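Local atomic coordinates of aminotransferase class-III (PDB entry 6K8H), a protein that belongs to the class-III aminotransferase family, is also called an omega-transaminase, and assembles from two copies of a chain with the fold of pyridoxal-phosphate-dependent aminotransferases. Residues B[77-81]-B[82-86]; B[89-92]-B[93-97]. All coordinates share one frame; numbering follows the deposited sequence.

Contact 1: residues B[77-81]-B[82-86]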
loop_
_atom_site.group_PDB
_atom_site.type_symbol
_atom_site.label_atom_id
_atom_site.label_comp_id
_atom_site.label_asym_id
_atom_site.label_seq_id
_atom_site.Cartn_x
_atom_site.Cartn_y
_atom_site.Cartn_z
ATOM N N GLY B 77 -8.502 -7.010 -19.028
ATOM C CA GLY B 77 -8.188 -5.952 -19.973
ATOM C C GLY B 77 -8.722 -4.608 -19.522
ATOM O O GLY B 77 -9.048 -4.404 -18.360
ATOM N N HIS B 78 -8.835 -3.684 -20.475
ATOM C CA HIS B 78 -9.123 -2.287 -20.162
ATOM C C HIS B 78 -10.617 -2.000 -20.174
ATOM O O HIS B 78 -11.342 -2.457 -21.062
ATOM C CB HIS B 78 -8.440 -1.349 -21.158
ATOM C CG HIS B 78 -6.949 -1.426 -21.135
ATOM N ND1 HIS B 78 -6.181 -0.762 -20.201
ATOM C CD2 HIS B 78 -6.085 -2.115 -21.914
ATOM C CE1 HIS B 78 -4.906 -1.026 -20.418
ATOM N NE2 HIS B 78 -4.820 -1.838 -21.454
ATOM N N ALA B 79 -11.063 -1.220 -19.187
ATOM C CA ALA B 79 -12.441 -0.731 -19.116
ATOM C C ALA B 79 -13.451 -1.865 -19.289
ATOM O O ALA B 79 -14.389 -1.786 -20.090
ATOM C CB ALA B 79 -12.686 0.372 -20.149
ATOM N N ASP B 80 -13.258 -2.922 -18.517
ATOM C CA ASP B 80 -14.203 -4.023 -18.554
ATOM C C ASP B 80 -15.576 -3.520 -18.122
ATOM O O ASP B 80 -15.687 -2.880 -17.065
ATOM C CB ASP B 80 -13.751 -5.160 -17.645
ATOM C CG ASP B 80 -14.792 -6.258 -17.545
ATOM O OD1 ASP B 80 -14.775 -7.171 -18.390
ATOM O OD2 ASP B 80 -15.638 -6.193 -16.633
ATOM N N PRO B 81 -16.636 -3.781 -18.898
ATOM C CA PRO B 81 -17.943 -3.182 -18.572
ATOM C C PRO B 81 -18.567 -3.718 -17.299
ATOM O O PRO B 81 -19.222 -2.955 -16.583
ATOM C CB PRO B 81 -18.812 -3.519 -19.798
ATOM C CG PRO B 81 -17.906 -4.091 -20.812
ATOM C CD PRO B 81 -16.691 -4.606 -20.117
ATOM N N ASP B 82 -18.438 -5.020 -17.019
ATOM C CA ASP B 82 -19.066 -5.581 -15.820
ATOM C C ASP B 82 -18.448 -5.001 -14.556
ATOM O O ASP B 82 -19.164 -4.621 -13.614
ATOM C CB ASP B 82 -18.938 -7.103 -15.823
ATOM C CG ASP B 82 -19.671 -7.743 -16.992
ATOM O OD1 ASP B 82 -20.638 -7.130 -17.484
ATOM O OD2 ASP B 82 -19.282 -8.851 -17.415
ATOM N N ILE B 83 -17.116 -4.925 -14.517
ATOM C CA ILE B 83 -16.438 -4.309 -13.379
ATOM C C ILE B 83 -16.857 -2.847 -13.241
ATOM O O ILE B 83 -17.179 -2.378 -12.142
ATOM C CB ILE B 83 -14.912 -4.455 -13.537
ATOM C CG1 ILE B 83 -14.518 -5.934 -13.535
ATOM C CG2 ILE B 83 -14.174 -3.718 -12.438
ATOM C CD1 ILE B 83 -13.063 -6.153 -13.902
ATOM N N ASN B 84 -16.882 -2.108 -14.359
ATOM C CA ASN B 84 -17.269 -0.697 -14.310
ATOM C C ASN B 84 -18.693 -0.517 -13.791
ATOM O O ASN B 84 -18.949 0.374 -12.974
ATOM C CB ASN B 84 -17.107 -0.047 -15.688
ATOM C CG ASN B 84 -15.662 0.368 -15.965
ATOM O OD1 ASN B 84 -14.794 0.219 -15.103
ATOM N ND2 ASN B 84 -15.403 0.880 -17.164
ATOM N N GLU B 85 -19.606 -1.375 -14.245
ATOM C CA GLU B 85 -21.018 -1.300 -13.791
ATOM C C GLU B 85 -21.099 -1.556 -12.282
ATOM O O GLU B 85 -21.810 -0.810 -11.606
ATOM C CB GLU B 85 -21.859 -2.318 -14.553
ATOM C CG GLU B 85 -22.259 -1.839 -15.933
ATOM C CD GLU B 85 -22.976 -2.887 -16.763
ATOM O OE1 GLU B 85 -23.696 -3.718 -16.167
ATOM O OE2 GLU B 85 -22.796 -2.884 -17.993
ATOM N N ALA B 86 -20.380 -2.560 -11.776
ATOM C CA ALA B 86 -20.400 -2.826 -10.335
ATOM C C ALA B 86 -19.835 -1.649 -9.537
ATOM O O ALA B 86 -20.395 -1.245 -8.502
ATOM C CB ALA B 86 -19.620 -4.100 -10.033
HETATM O O HOH W 1 -13.057 -1.775 -15.595
#

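Contact 2: residues B[89-92]-B[93-97]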
loop_
_atom_site.group_PDB
_atom_site.type_symbol
_atom_site.label_atom_id
_atom_site.label_comp_id
_atom_site.label_asym_id
_atom_site.label_seq_id
_atom_site.Cartn_x
_atom_site.Cartn_y
_atom_site.Cartn_z
ATOM N N ARG B 89 -22.282 1.209 -9.446
ATOM C CA ARG B 89 -23.301 0.913 -8.441
ATOM C C ARG B 89 -22.804 1.263 -7.043
ATOM O O ARG B 89 -23.544 1.848 -6.235
ATOM C CB ARG B 89 -23.702 -0.567 -8.493
ATOM C CG ARG B 89 -24.812 -0.914 -9.473
ATOM C CD ARG B 89 -25.411 -2.284 -9.158
ATOM N NE ARG B 89 -24.476 -3.380 -9.417
ATOM C CZ ARG B 89 -24.217 -3.873 -10.630
ATOM N NH1 ARG B 89 -24.822 -3.365 -11.699
ATOM N NH2 ARG B 89 -23.350 -4.875 -10.783
ATOM N N GLN B 90 -21.547 0.911 -6.741
ATOM C CA GLN B 90 -21.017 1.148 -5.396
ATOM C C GLN B 90 -20.820 2.632 -5.123
ATOM O O GLN B 90 -21.024 3.092 -3.992
ATOM C CB GLN B 90 -19.695 0.405 -5.198
ATOM C CG GLN B 90 -19.123 0.567 -3.791
ATOM C CD GLN B 90 -20.080 0.079 -2.727
ATOM O OE1 GLN B 90 -20.711 -0.969 -2.878
ATOM N NE2 GLN B 90 -20.192 0.830 -1.641
ATOM N N LEU B 91 -20.427 3.395 -6.149
ATOM C CA LEU B 91 -20.120 4.816 -5.964
ATOM C C LEU B 91 -21.304 5.557 -5.369
ATOM O O LEU B 91 -21.128 6.477 -4.556
ATOM C CB LEU B 91 -19.733 5.468 -7.287
ATOM C CG LEU B 91 -18.430 5.105 -7.995
ATOM C CD1 LEU B 91 -18.289 5.929 -9.265
ATOM C CD2 LEU B 91 -17.256 5.348 -7.094
ATOM N N ALA B 92 -22.516 5.161 -5.755
ATOM C CA ALA B 92 -23.719 5.767 -5.203
ATOM C C ALA B 92 -23.842 5.529 -3.698
ATOM O O ALA B 92 -24.547 6.283 -3.019
ATOM C CB ALA B 92 -24.943 5.220 -5.933
ATOM N N ASP B 93 -23.188 4.494 -3.167
ATOM C CA ASP B 93 -23.260 4.159 -1.746
ATOM C C ASP B 93 -22.122 4.748 -0.921
ATOM O O ASP B 93 -22.222 4.775 0.306
ATOM C CB ASP B 93 -23.258 2.634 -1.552
ATOM C CG ASP B 93 -24.600 1.994 -1.869
ATOM O OD1 ASP B 93 -25.582 2.737 -2.095
ATOM O OD2 ASP B 93 -24.673 0.742 -1.886
ATOM N N GLY B 94 -21.042 5.173 -1.552
ATOM C CA GLY B 94 -19.839 5.635 -0.891
ATOM C C GLY B 94 -18.693 4.663 -1.129
ATOM O O GLY B 94 -18.900 3.464 -1.355
ATOM N N VAL B 95 -17.467 5.186 -1.078
ATOM C CA VAL B 95 -16.299 4.430 -1.522
ATOM C C VAL B 95 -15.415 3.943 -0.381
ATOM O O VAL B 95 -14.560 3.072 -0.619
ATOM C CB VAL B 95 -15.461 5.241 -2.535
ATOM C CG1 VAL B 95 -16.346 5.721 -3.650
ATOM C CG2 VAL B 95 -14.794 6.426 -1.866
ATOM N N ALA B 96 -15.604 4.441 0.842
ATOM C CA ALA B 96 -14.796 4.020 1.981
ATOM C C ALA B 96 -15.505 4.407 3.277
ATOM O O ALA B 96 -16.148 5.454 3.356
ATOM C CB ALA B 96 -13.396 4.635 1.931
ATOM N N PHE B 97 -15.361 3.562 4.297
ATOM C CA PHE B 97 -16.059 3.728 5.567
ATOM C C PHE B 97 -15.141 3.325 6.705
ATOM O O PHE B 97 -14.307 2.430 6.551
ATOM C CB PHE B 97 -17.335 2.861 5.651
ATOM C CG PHE B 97 -18.303 3.113 4.539
ATOM C CD1 PHE B 97 -19.261 4.107 4.652
ATOM C CD2 PHE B 97 -18.240 2.377 3.369
ATOM C CE1 PHE B 97 -20.152 4.355 3.624
ATOM C CE2 PHE B 97 -19.127 2.624 2.339
ATOM C CZ PHE B 97 -20.082 3.622 2.471
HETATM O O HOH W 2 -26.022 1.548 -4.939
HETATM O O HOH W 3 -22.041 -0.177 0.012
#

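Contact 1: residues B[77-81]-B[82-86]
D80 meets I83 by a capping hydrogen bond: I83 N lies 2.9 Å from D80 OD2, and the N-H...O angle of 173° makes it almost straight. The donor reaches the carboxylate oxygen nearly along its C-O axis. What brings the carboxylate here is the first torsion of D80, which sets CG anti to the backbone N (chi1 174°) and folds the group back over the opening turn of the helix.

Two main-chain bonds carry on the helical pattern. N84 N donates to D80 O at 3.1 Å, and E85 N donates to P81 O at 2.8 Å. Water 1 adds a bridge at the edge of this turn, giving hydrogen bonds to both D80 O and N84 OD1, the latter at 2.7 Å. D80 O is thus gripped twice, by an amide and by the water. The other end of the N84 amide looks elsewhere, since ND2 is hydrogen-bonded to L91 O of the second subunit.

Apolar contact accompanies the cap. The side chains of D80 and I83 cross at about a right angle, with I83 CD1 3.9 Å from D80 CB, while the I83 side chain also packs on A327 and A331 of helix 322-334.

Charge is the remaining element. D80 OD2 and D82 OD2 stand 4.6 Å apart, and this like-charge approach is probably eased by K334, which forms a salt bridge with D82 OD2 and a long, weak ion pair with D80 OD1. The helix N terminus should also favour the negative charge on D80.

D80 at the N-cap, its carboxylate bonded to the amide of the N3 residue I83, makes this a side-chain N-cap, with P81 at N1 a common companion, at the start of helix 81-91.

Contact 2: residues B[89-92]-B[93-97]
The C-terminal end of helix 81-91 turns into the following loop here, and Q90 joins the two by bonding to G94. Its NE2 donates to G94 O at 2.9 Å with an N-H...O angle of 171°, and the acceptor lies in the amide plane of Q90. A bend at chi2 (58°) curls the side chain back to this carbonyl. NE2 also donates to water 3, 2.7 Å away, which in turn gives a weak hydrogen bond to D93 OD2. Because G94 O can only accept, it is the carbonyl that favours NE2 on that side of the amide; the water is a further partner of NE2.

The main chain closes the turn with less regular geometry. D93 N donates to Q90 O at 2.7 Å, coming from above the carbonyl plane, and G94 N donates to L91 O at 3.3 Å. These two i to i+3 bonds mark a tightening at the helix end, and G94 N adds a weak i to i+4 bond to Q90 O. G94 is the residue that leaves helical angles, with a positive phi.

Beside the turn, D93 crosses Q90 at about a right angle, their carboxylate and amide planes 75° apart. Water 2 links the D93 side chain to the helix by donating to R89 O and, weakly, to D93 OD1. The apolar side of the turn is L91 on V95, CD2 to CG1 at 3.6 Å. The Q90 amide nitrogen sits at the edge of the F97 ring, 4.5 Å from CE2.

The F97 ring meets that of H78 of the second subunit, and L91 packs on I88 of the second subunit. A helix terminus closed by a positive-phi glycine, with a glutamine side chain bonded to that glycine's carbonyl, makes this a C-terminal cap set at the dimer interface.

In the fold
Running from the N terminus, the chain leaves helix 69-72, passes through the loop holding 77-80 and enters helix 81-91 at contact 1. Contact 2 follows where that helix gives way to the loop leading to helix 102-114. The two are in series, neither nested nor crossed, each closing a local turn, and their centres are 16 Å apart. Both ends lean on helix 322-334, through I83 and A86 at the start and Q90 and V95 at the finish. Across the dimer they are complementary: A79 packs on L91 of the second subunit and N84 on A92 of the second subunit, so each helix start faces the partner's helix end.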